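Local coordinates for protein xenavidin (Xenopus tropicalis, PDB 2UZ2) that binds biotin in a pocket at one end of its beta-barrel, as a tetrameric frog avidin, at residues Tyr35-Ser49 with Phe65-Trp78. Sequence-based numbering, arbitrary orientation.
Sequences YFTSVSLTNSTIRIS and FTVHWAFSDSITVW. With BTN (biotin), chain D.
Tyr35 and Trp69 meet where the biotin pocket passes from the ureido end to the valeryl chain, Tyr35 CD2 lying 3.6 Å from Trp69 CH2. Trp78 CH2 sits over one face of the Tyr35 ring, the two rings inclined to each other. Tyrosine suits its place because its phenol reaches the ureido oxygen, Tyr35 OH donating to BTN O3 (2.7 Å), while Thr37 OG1 accepts from BTN N2. Trp69 is a wall: its broad flat face covers the aliphatic chain, BTN C9 over its centre, and Val67 CG1 backs the opposite face. The carboxylate takes hydroxyl bonds on O11 from Ser72 and Ser74, small residues that fit beside it, and the backbone N of Leu41 and Thr42 on O12.

In the second shell, Trp69 NE1 donates to Thr76 OG1 (2.9 Å), 3° from the ring plane, which fixes the indole's rotation. Replacing Trp69 by an alanine is likely to open a gap beside the valeryl chain and leave Thr76 OG1 without this donor. A chi1 of 55° turns the Phe71 ring toward 35-49, where Ile46 CA makes a CH-pi contact over its face and Thr42 CG2 meets its edge; CZ approaches BTN C9, so a flat apolar residue suits. Ala70 N to Ser49 OG (2.9 Å) is the hydrogen bond across; the serine hydroxyl is aimed by its own bond to Arg47 O.

Lys56 of a second subunit hydrogen-bonds to Trp69 O. The two loops join 30-36 to 49-55 and 62-68 to 75-84, consecutive antiparallel strands of the avidin barrel.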
ATOM      1  N   TYR B  35      -2.860  -1.858  21.973  1.00  2.00           N
ATOM      2  CA  TYR B  35      -3.882  -1.987  20.932  1.00  2.00           C
ATOM      3  C   TYR B  35      -4.640  -3.275  21.186  1.00  2.00           C
ATOM      4  O   TYR B  35      -4.049  -4.359  21.415  1.00  2.00           O
ATOM      5  CB  TYR B  35      -3.205  -2.036  19.570  1.00  2.00           C
ATOM      6  CG  TYR B  35      -4.137  -1.729  18.446  1.00  2.00           C
ATOM      7  CD1 TYR B  35      -4.168  -0.441  17.871  1.00  2.00           C
ATOM      8  CD2 TYR B  35      -4.935  -2.713  17.909  1.00  2.00           C
ATOM      9  CE1 TYR B  35      -5.012  -0.163  16.793  1.00  2.00           C
ATOM     10  CE2 TYR B  35      -5.802  -2.422  16.839  1.00  2.00           C
ATOM     11  CZ  TYR B  35      -5.818  -1.136  16.300  1.00  2.00           C
ATOM     12  OH  TYR B  35      -6.695  -0.910  15.235  1.00  2.00           O
ATOM     13  N   PHE B  36      -5.962  -3.180  21.145  1.00  2.00           N
ATOM     14  CA  PHE B  36      -6.757  -4.366  21.274  1.00  2.00           C
ATOM     15  C   PHE B  36      -7.574  -4.537  19.991  1.00  2.00           C
ATOM     16  O   PHE B  36      -8.534  -3.781  19.722  1.00  2.00           O
ATOM     17  CB  PHE B  36      -7.690  -4.391  22.481  1.00  2.00           C
ATOM     18  CG  PHE B  36      -8.383  -5.724  22.606  1.00  2.61           C
ATOM     19  CD1 PHE B  36      -7.824  -6.719  23.361  1.00  5.98           C
ATOM     20  CD2 PHE B  36      -9.519  -6.009  21.852  1.00  5.96           C
ATOM     21  CE1 PHE B  36      -8.428  -7.964  23.472  1.00  3.15           C
ATOM     22  CE2 PHE B  36     -10.131  -7.272  21.910  1.00  7.73           C
ATOM     23  CZ  PHE B  36      -9.572  -8.261  22.727  1.00  5.82           C
ATOM     24  N   THR B  37      -7.193  -5.508  19.190  1.00  2.00           N
ATOM     25  CA  THR B  37      -7.899  -5.649  17.902  1.00  2.00           C
ATOM     26  C   THR B  37      -9.205  -6.460  17.985  1.00  2.00           C
ATOM     27  O   THR B  37      -9.286  -7.479  18.669  1.00  2.00           O
ATOM     28  CB  THR B  37      -6.990  -6.235  16.805  1.00  2.00           C
ATOM     29  OG1 THR B  37      -7.717  -6.210  15.575  1.00  2.00           O
ATOM     30  CG2 THR B  37      -6.605  -7.670  17.139  1.00  2.00           C
ATOM     31  N   SER B  38     -10.231  -6.021  17.262  1.00  2.00           N
ATOM     32  CA  SER B  38     -11.499  -6.738  17.239  0.50  2.00           C
ATOM     33  C   SER B  38     -11.485  -7.789  16.136  1.00  2.00           C
ATOM     34  O   SER B  38     -12.405  -8.628  16.043  1.00  2.00           O
ATOM     35  CB  SER B  38     -12.660  -5.770  17.042  0.50  2.00           C
ATOM     36  OG  SER B  38     -12.951  -5.097  18.246  0.50  2.00           O
ATOM     37  N   VAL B  39     -10.434  -7.750  15.321  1.00  2.00           N
ATOM     38  CA  VAL B  39     -10.229  -8.670  14.192  1.00  3.43           C
ATOM     39  C   VAL B  39      -8.813  -9.253  14.101  1.00  3.80           C
ATOM     40  O   VAL B  39      -7.855  -8.633  14.490  1.00  4.39           O
ATOM     41  CB  VAL B  39     -10.621  -8.044  12.821  1.00  2.90           C
ATOM     42  CG1 VAL B  39     -12.103  -7.694  12.804  1.00  4.88           C
ATOM     43  CG2 VAL B  39      -9.743  -6.860  12.482  1.00  2.00           C
ATOM     44  N   SER B  40      -8.695 -10.480  13.600  0.50  4.56           N
ATOM     45  CA  SER B  40      -7.363 -11.043  13.435  0.50  4.91           C
ATOM     46  C   SER B  40      -7.340 -12.013  12.269  0.50  6.58           C
ATOM     47  O   SER B  40      -8.377 -12.366  11.738  0.50  5.76           O
ATOM     48  CB  SER B  40      -6.923 -11.746  14.725  0.50  4.92           C
ATOM     49  OG  SER B  40      -7.814 -12.801  15.029  0.50  2.00           O
ATOM     50  N   LEU B  41      -6.137 -12.374  11.838  1.00  8.56           N
ATOM     51  CA  LEU B  41      -5.952 -13.436  10.840  1.00 10.86           C
ATOM     52  C   LEU B  41      -6.020 -14.792  11.547  1.00 12.29           C
ATOM     53  O   LEU B  41      -6.642 -15.751  11.054  1.00 12.73           O
ATOM     54  CB  LEU B  41      -4.591 -13.284  10.154  1.00 11.15           C
ATOM     55  CG  LEU B  41      -4.263 -12.025   9.378  1.00 12.39           C
ATOM     56  CD1 LEU B  41      -2.790 -11.959   9.060  1.00 15.97           C
ATOM     57  CD2 LEU B  41      -5.074 -12.020   8.097  1.00 11.26           C
ATOM     58  N   THR B  42      -5.370 -14.858  12.714  1.00 14.33           N
ATOM     59  CA  THR B  42      -5.258 -16.080  13.513  1.00 16.06           C
ATOM     60  C   THR B  42      -6.569 -16.501  14.190  1.00 16.12           C
ATOM     61  O   THR B  42      -7.490 -15.689  14.328  1.00 17.55           O
ATOM     62  CB  THR B  42      -4.146 -15.937  14.595  1.00 15.91           C
ATOM     63  OG1 THR B  42      -3.885 -17.216  15.170  1.00 17.46           O
ATOM     64  CG2 THR B  42      -4.546 -14.964  15.732  1.00 16.32           C
ATOM     65  N   ASN B  43      -6.627 -17.766  14.601  1.00 16.08           N
ATOM     66  CA  ASN B  43      -7.751 -18.262  15.401  0.50 15.14           C
ATOM     67  C   ASN B  43      -7.415 -18.247  16.890  1.00 14.89           C
ATOM     68  O   ASN B  43      -8.252 -18.593  17.735  1.00 14.92           O
ATOM     69  CB  ASN B  43      -8.212 -19.654  14.942  0.50 15.45           C
ATOM     70  CG  ASN B  43      -9.212 -19.592  13.801  0.50 15.25           C
ATOM     71  OD1 ASN B  43      -9.642 -18.512  13.386  0.50 15.67           O
ATOM     72  ND2 ASN B  43      -9.586 -20.751  13.289  0.50 15.96           N
ATOM     73  N   SER B  44      -6.197 -17.804  17.211  1.00 13.65           N
ATOM     74  CA  SER B  44      -5.750 -17.684  18.605  1.00 12.07           C
ATOM     75  C   SER B  44      -6.542 -16.588  19.291  1.00 10.41           C
ATOM     76  O   SER B  44      -7.069 -15.699  18.626  1.00 11.18           O
ATOM     77  CB  SER B  44      -4.242 -17.387  18.696  1.00 12.60           C
ATOM     78  OG  SER B  44      -3.492 -18.430  18.077  1.00 13.78           O
ATOM     79  N   THR B  45      -6.641 -16.687  20.611  1.00  7.97           N
ATOM     80  CA  THR B  45      -7.314 -15.710  21.449  1.00  5.93           C
ATOM     81  C   THR B  45      -6.591 -14.378  21.306  1.00  3.63           C
ATOM     82  O   THR B  45      -5.368 -14.285  21.505  1.00  2.58           O
ATOM     83  CB  THR B  45      -7.317 -16.171  22.934  1.00  5.76           C
ATOM     84  OG1 THR B  45      -7.929 -17.461  23.012  1.00  7.47           O
ATOM     85  CG2 THR B  45      -8.072 -15.197  23.852  1.00  6.13           C
ATOM     86  N   ILE B  46      -7.335 -13.350  20.924  1.00  2.00           N
ATOM     87  CA  ILE B  46      -6.760 -11.999  20.894  1.00  2.00           C
ATOM     88  C   ILE B  46      -6.476 -11.491  22.314  1.00  2.00           C
ATOM     89  O   ILE B  46      -7.294 -11.678  23.232  1.00  2.00           O
ATOM     90  CB  ILE B  46      -7.701 -11.026  20.169  1.00  2.00           C
ATOM     91  CG1 ILE B  46      -7.785 -11.415  18.679  1.00  2.00           C
ATOM     92  CG2 ILE B  46      -7.204  -9.603  20.296  1.00  2.00           C
ATOM     93  CD1 ILE B  46      -9.069 -10.982  17.988  1.00  4.47           C
ATOM     94  N   ARG B  47      -5.301 -10.884  22.480  1.00  2.00           N
ATOM     95  CA  ARG B  47      -4.973 -10.194  23.737  0.70  2.00           C
ATOM     96  C   ARG B  47      -4.420  -8.833  23.453  1.00  2.00           C
ATOM     97  O   ARG B  47      -3.890  -8.576  22.360  1.00  2.00           O
ATOM     98  CB  ARG B  47      -4.010 -10.990  24.644  0.70  2.00           C
ATOM     99  CG  ARG B  47      -4.750 -12.112  25.431  0.70  2.52           C
ATOM    100  CD  ARG B  47      -3.925 -12.737  26.583  0.70  3.88           C
ATOM    101  NE  ARG B  47      -4.539 -13.984  27.046  0.70  9.28           N
ATOM    102  CZ  ARG B  47      -4.556 -15.108  26.329  0.70  9.85           C
ATOM    103  NH1 ARG B  47      -3.957 -15.145  25.151  0.70 11.99           N
ATOM    104  NH2 ARG B  47      -5.158 -16.193  26.785  0.70 10.33           N
ATOM    105  N   ILE B  48      -4.583  -7.948  24.437  1.00  2.00           N
ATOM    106  CA  ILE B  48      -4.034  -6.594  24.370  1.00  2.00           C
ATOM    107  C   ILE B  48      -2.554  -6.724  24.020  1.00  2.00           C
ATOM    108  O   ILE B  48      -1.853  -7.601  24.593  1.00  2.00           O
ATOM    109  CB  ILE B  48      -4.186  -5.899  25.731  1.00  2.00           C
ATOM    110  CG1 ILE B  48      -5.666  -5.803  26.118  1.00  2.00           C
ATOM    111  CG2 ILE B  48      -3.546  -4.534  25.697  1.00  2.00           C
ATOM    112  CD1 ILE B  48      -5.919  -5.229  27.500  1.00  2.54           C
ATOM    113  N   SER B  49      -2.097  -5.874  23.094  1.00  2.00           N
ATOM    114  CA  SER B  49      -0.733  -5.918  22.595  1.00  2.00           C
ATOM    115  C   SER B  49      -0.065  -4.561  22.693  1.00  2.00           C
ATOM    116  O   SER B  49      -0.725  -3.535  22.583  1.00  2.00           O
ATOM    117  CB  SER B  49      -0.748  -6.431  21.133  1.00  2.00           C
ATOM    118  OG  SER B  49      -1.300  -7.763  21.085  1.00  2.00           O
ATOM    119  N   PHE B  65       3.126   4.239  14.363  1.00  2.00           N
ATOM    120  CA  PHE B  65       3.442   3.316  15.464  1.00  2.00           C
ATOM    121  C   PHE B  65       3.431   1.879  15.008  1.00  2.00           C
ATOM    122  O   PHE B  65       2.887   1.566  13.946  1.00  2.00           O
ATOM    123  CB  PHE B  65       2.488   3.505  16.669  1.00  2.00           C
ATOM    124  CG  PHE B  65       1.017   3.259  16.337  1.00  2.00           C
ATOM    125  CD1 PHE B  65       0.460   1.982  16.476  1.00  2.00           C
ATOM    126  CD2 PHE B  65       0.203   4.314  15.956  1.00  2.00           C
ATOM    127  CE1 PHE B  65      -0.882   1.786  16.227  1.00  2.00           C
ATOM    128  CE2 PHE B  65      -1.154   4.124  15.675  1.00  2.00           C
ATOM    129  CZ  PHE B  65      -1.695   2.831  15.807  1.00  2.00           C
ATOM    130  N   THR B  66       4.040   1.026  15.812  1.00  2.00           N
ATOM    131  CA  THR B  66       4.092  -0.428  15.506  1.00  2.00           C
ATOM    132  C   THR B  66       3.386  -1.153  16.642  1.00  2.00           C
ATOM    133  O   THR B  66       3.630  -0.804  17.820  1.00  2.00           O
ATOM    134  CB  THR B  66       5.559  -0.903  15.506  1.00  2.00           C
ATOM    135  OG1 THR B  66       6.354  -0.113  14.588  1.00  2.00           O
ATOM    136  CG2 THR B  66       5.678  -2.413  15.195  1.00  2.00           C
ATOM    137  N   VAL B  67       2.585  -2.176  16.304  1.00  2.00           N
ATOM    138  CA  VAL B  67       1.981  -3.034  17.313  1.00  2.00           C
ATOM    139  C   VAL B  67       2.673  -4.375  17.257  1.00  2.00           C
ATOM    140  O   VAL B  67       2.808  -4.962  16.199  1.00  2.00           O
ATOM    141  CB  VAL B  67       0.462  -3.200  17.118  1.00  2.00           C
ATOM    142  CG1 VAL B  67      -0.096  -4.224  18.104  1.00  2.00           C
ATOM    143  CG2 VAL B  67      -0.237  -1.857  17.360  1.00  2.00           C
ATOM    144  N   HIS B  68       3.134  -4.841  18.411  1.00  2.00           N
ATOM    145  CA  HIS B  68       3.820  -6.137  18.553  1.00  2.00           C
ATOM    146  C   HIS B  68       2.797  -7.157  19.060  1.00  2.00           C
ATOM    147  O   HIS B  68       2.656  -7.362  20.251  1.00  2.00           O
ATOM    148  CB  HIS B  68       4.966  -5.911  19.545  1.00  2.00           C
ATOM    149  CG  HIS B  68       5.830  -7.107  19.821  1.00  2.00           C
ATOM    150  ND1 HIS B  68       5.869  -8.230  19.030  1.00  4.02           N
ATOM    151  CD2 HIS B  68       6.739  -7.307  20.804  1.00  2.00           C
ATOM    152  CE1 HIS B  68       6.721  -9.104  19.552  1.00  4.87           C
ATOM    153  NE2 HIS B  68       7.291  -8.543  20.607  1.00  3.78           N
ATOM    154  N   TRP B  69       2.069  -7.786  18.135  1.00  2.00           N
ATOM    155  CA  TRP B  69       0.927  -8.628  18.535  1.00  2.00           C
ATOM    156  C   TRP B  69       1.413  -9.690  19.503  1.00  2.00           C
ATOM    157  O   TRP B  69       2.366 -10.422  19.199  1.00  2.00           O
ATOM    158  CB  TRP B  69       0.281  -9.300  17.310  1.00  2.00           C
ATOM    159  CG  TRP B  69      -0.217  -8.287  16.331  1.00  2.00           C
ATOM    160  CD1 TRP B  69       0.309  -8.024  15.099  1.00  2.00           C
ATOM    161  CD2 TRP B  69      -1.317  -7.379  16.511  1.00  2.00           C
ATOM    162  NE1 TRP B  69      -0.401  -7.005  14.485  1.00  2.00           N
ATOM    163  CE2 TRP B  69      -1.400  -6.587  15.340  1.00  2.00           C
ATOM    164  CE3 TRP B  69      -2.236  -7.157  17.556  1.00  2.00           C
ATOM    165  CZ2 TRP B  69      -2.380  -5.580  15.163  1.00  2.00           C
ATOM    166  CZ3 TRP B  69      -3.203  -6.139  17.394  1.00  2.00           C
ATOM    167  CH2 TRP B  69      -3.274  -5.377  16.204  1.00  2.00           C
ATOM    168  N   ALA B  70       0.693  -9.822  20.615  1.00  2.00           N
ATOM    169  CA  ALA B  70       1.074 -10.727  21.683  1.00  2.00           C
ATOM    170  C   ALA B  70       0.666 -12.176  21.433  1.00  2.00           C
ATOM    171  O   ALA B  70       1.070 -13.076  22.183  1.00  2.00           O
ATOM    172  CB  ALA B  70       0.476 -10.209  23.017  1.00  2.00           C
ATOM    173  N   PHE B  71      -0.111 -12.419  20.374  1.00  2.00           N
ATOM    174  CA  PHE B  71      -0.800 -13.696  20.192  1.00  2.00           C
ATOM    175  C   PHE B  71      -0.527 -14.308  18.812  1.00  2.00           C
ATOM    176  O   PHE B  71      -1.110 -15.338  18.449  1.00  2.00           O
ATOM    177  CB  PHE B  71      -2.307 -13.498  20.427  1.00  2.00           C
ATOM    178  CG  PHE B  71      -2.906 -12.432  19.564  1.00  2.00           C
ATOM    179  CD1 PHE B  71      -3.403 -12.733  18.305  1.00  2.20           C
ATOM    180  CD2 PHE B  71      -2.962 -11.118  20.025  1.00  2.00           C
ATOM    181  CE1 PHE B  71      -3.938 -11.749  17.487  1.00  2.00           C
ATOM    182  CE2 PHE B  71      -3.465 -10.116  19.238  1.00  2.00           C
ATOM    183  CZ  PHE B  71      -3.958 -10.401  17.961  1.00  2.00           C
ATOM    184  N   SER B  72       0.359 -13.676  18.046  1.00  2.00           N
ATOM    185  CA  SER B  72       0.701 -14.169  16.701  1.00  2.00           C
ATOM    186  C   SER B  72       2.115 -13.729  16.330  1.00  2.00           C
ATOM    187  O   SER B  72       2.711 -12.907  17.055  1.00  2.00           O
ATOM    188  CB  SER B  72      -0.296 -13.642  15.659  1.00  2.19           C
ATOM    189  OG  SER B  72       0.026 -12.331  15.335  1.00  4.30           O
ATOM    190  N   ASP B  73       2.653 -14.282  15.231  1.00  2.00           N
ATOM    191  CA  ASP B  73       3.995 -13.855  14.779  1.00  2.00           C
ATOM    192  C   ASP B  73       3.967 -12.692  13.792  1.00  2.00           C
ATOM    193  O   ASP B  73       5.002 -12.356  13.181  1.00  2.00           O
ATOM    194  CB  ASP B  73       4.798 -15.046  14.221  1.00  2.00           C
ATOM    195  CG  ASP B  73       5.044 -16.131  15.271  1.00  2.69           C
ATOM    196  OD1 ASP B  73       5.163 -15.790  16.471  1.00  7.92           O
ATOM    197  OD2 ASP B  73       5.107 -17.327  14.900  1.00  6.03           O
ATOM    198  N   SER B  74       2.811 -12.023  13.698  1.00  2.00           N
ATOM    199  CA  SER B  74       2.621 -10.849  12.830  1.00  2.00           C
ATOM    200  C   SER B  74       3.039  -9.537  13.477  1.00  2.00           C
ATOM    201  O   SER B  74       3.243  -9.461  14.694  1.00  2.00           O
ATOM    202  CB  SER B  74       1.138 -10.716  12.468  1.00  2.00           C
ATOM    203  OG  SER B  74       0.690 -11.889  11.804  1.00  2.00           O
ATOM    204  N   ILE B  75       3.187  -8.498  12.659  1.00  2.00           N
ATOM    205  CA  ILE B  75       3.451  -7.131  13.126  1.00  2.00           C
ATOM    206  C   ILE B  75       2.570  -6.236  12.269  1.00  2.00           C
ATOM    207  O   ILE B  75       2.296  -6.566  11.111  1.00  2.00           O
ATOM    208  CB  ILE B  75       4.927  -6.722  12.876  1.00  2.00           C
ATOM    209  CG1 ILE B  75       5.922  -7.497  13.779  1.00  2.00           C
ATOM    210  CG2 ILE B  75       5.070  -5.196  12.997  1.00  2.00           C
ATOM    211  CD1 ILE B  75       5.905  -7.097  15.268  1.00  2.00           C
ATOM    212  N   THR B  76       2.048  -5.162  12.849  1.00  2.00           N
ATOM    213  CA  THR B  76       1.342  -4.160  12.031  1.00  2.00           C
ATOM    214  C   THR B  76       1.892  -2.786  12.355  1.00  2.00           C
ATOM    215  O   THR B  76       2.182  -2.499  13.528  1.00  2.00           O
ATOM    216  CB  THR B  76      -0.166  -4.168  12.285  1.00  2.00           C
ATOM    217  OG1 THR B  76      -0.665  -5.497  12.077  1.00  2.00           O
ATOM    218  CG2 THR B  76      -0.900  -3.176  11.345  1.00  2.00           C
ATOM    219  N   VAL B  77       2.037  -1.973  11.314  1.00  2.00           N
ATOM    220  CA  VAL B  77       2.436  -0.559  11.479  1.00  2.00           C
ATOM    221  C   VAL B  77       1.326   0.315  10.934  1.00  2.00           C
ATOM    222  O   VAL B  77       0.679  -0.041   9.954  1.00  2.00           O
ATOM    223  CB  VAL B  77       3.801  -0.218  10.808  1.00  2.00           C
ATOM    224  CG1 VAL B  77       4.983  -0.961  11.538  1.00  2.00           C
ATOM    225  CG2 VAL B  77       3.818  -0.550   9.282  1.00  2.00           C
ATOM    226  N   TRP B  78       1.099   1.447  11.602  1.00  2.00           N
ATOM    227  CA  TRP B  78       0.139   2.459  11.137  1.00  2.00           C
ATOM    228  C   TRP B  78       0.847   3.786  11.019  1.00  2.00           C
ATOM    229  O   TRP B  78       1.713   4.128  11.843  1.00  2.00           O
ATOM    230  CB  TRP B  78      -0.950   2.704  12.184  1.00  2.00           C
ATOM    231  CG  TRP B  78      -2.050   1.677  12.306  1.00  2.00           C
ATOM    232  CD1 TRP B  78      -3.343   1.821  11.881  1.00  2.00           C
ATOM    233  CD2 TRP B  78      -2.003   0.433  13.018  1.00  2.00           C
ATOM    234  NE1 TRP B  78      -4.107   0.749  12.278  1.00  2.00           N
ATOM    235  CE2 TRP B  78      -3.305  -0.125  12.964  1.00  2.00           C
ATOM    236  CE3 TRP B  78      -0.982  -0.273  13.685  1.00  2.00           C
ATOM    237  CZ2 TRP B  78      -3.616  -1.358  13.549  1.00  2.55           C
ATOM    238  CZ3 TRP B  78      -1.295  -1.491  14.279  1.00  2.00           C
ATOM    239  CH2 TRP B  78      -2.578  -2.023  14.211  1.00  2.57           C
TER
HETATM  240  C11 BTN D1124      -2.797 -11.555  13.461  1.00  9.84           C
HETATM  241  O11 BTN D1124      -1.821 -12.191  12.999  1.00  7.47           O
HETATM  242  O12 BTN D1124      -3.933 -12.080  13.365  1.00  9.72           O
HETATM  243  C10 BTN D1124      -2.621 -10.199  14.121  1.00  8.33           C
HETATM  244  C9  BTN D1124      -3.924  -9.411  14.190  1.00  7.84           C
HETATM  245  C8  BTN D1124      -4.086  -8.500  12.960  1.00  9.67           C
HETATM  246  C7  BTN D1124      -5.040  -7.342  13.199  1.00 11.33           C
HETATM  247  C2  BTN D1124      -5.169  -6.421  11.977  1.00 14.95           C
HETATM  248  S1  BTN D1124      -3.780  -5.520  11.754  1.00 21.24           S
HETATM  249  C6  BTN D1124      -4.678  -4.237  10.808  1.00 16.05           C
HETATM  250  C5  BTN D1124      -6.163  -4.253  11.125  1.00 16.98           C
HETATM  251  N1  BTN D1124      -6.638  -3.165  11.985  1.00 15.74           N
HETATM  252  C3  BTN D1124      -7.160  -3.659  13.118  1.00 14.30           C
HETATM  253  O3  BTN D1124      -7.985  -2.974  14.028  1.00  6.56           O
HETATM  254  N2  BTN D1124      -6.826  -4.940  13.255  1.00 16.40           N
HETATM  255  C4  BTN D1124      -6.397  -5.496  11.980  1.00 15.65           C
HETATM  256  O   HOH W   1      -1.537 -17.109  16.426  1.00 11.47           O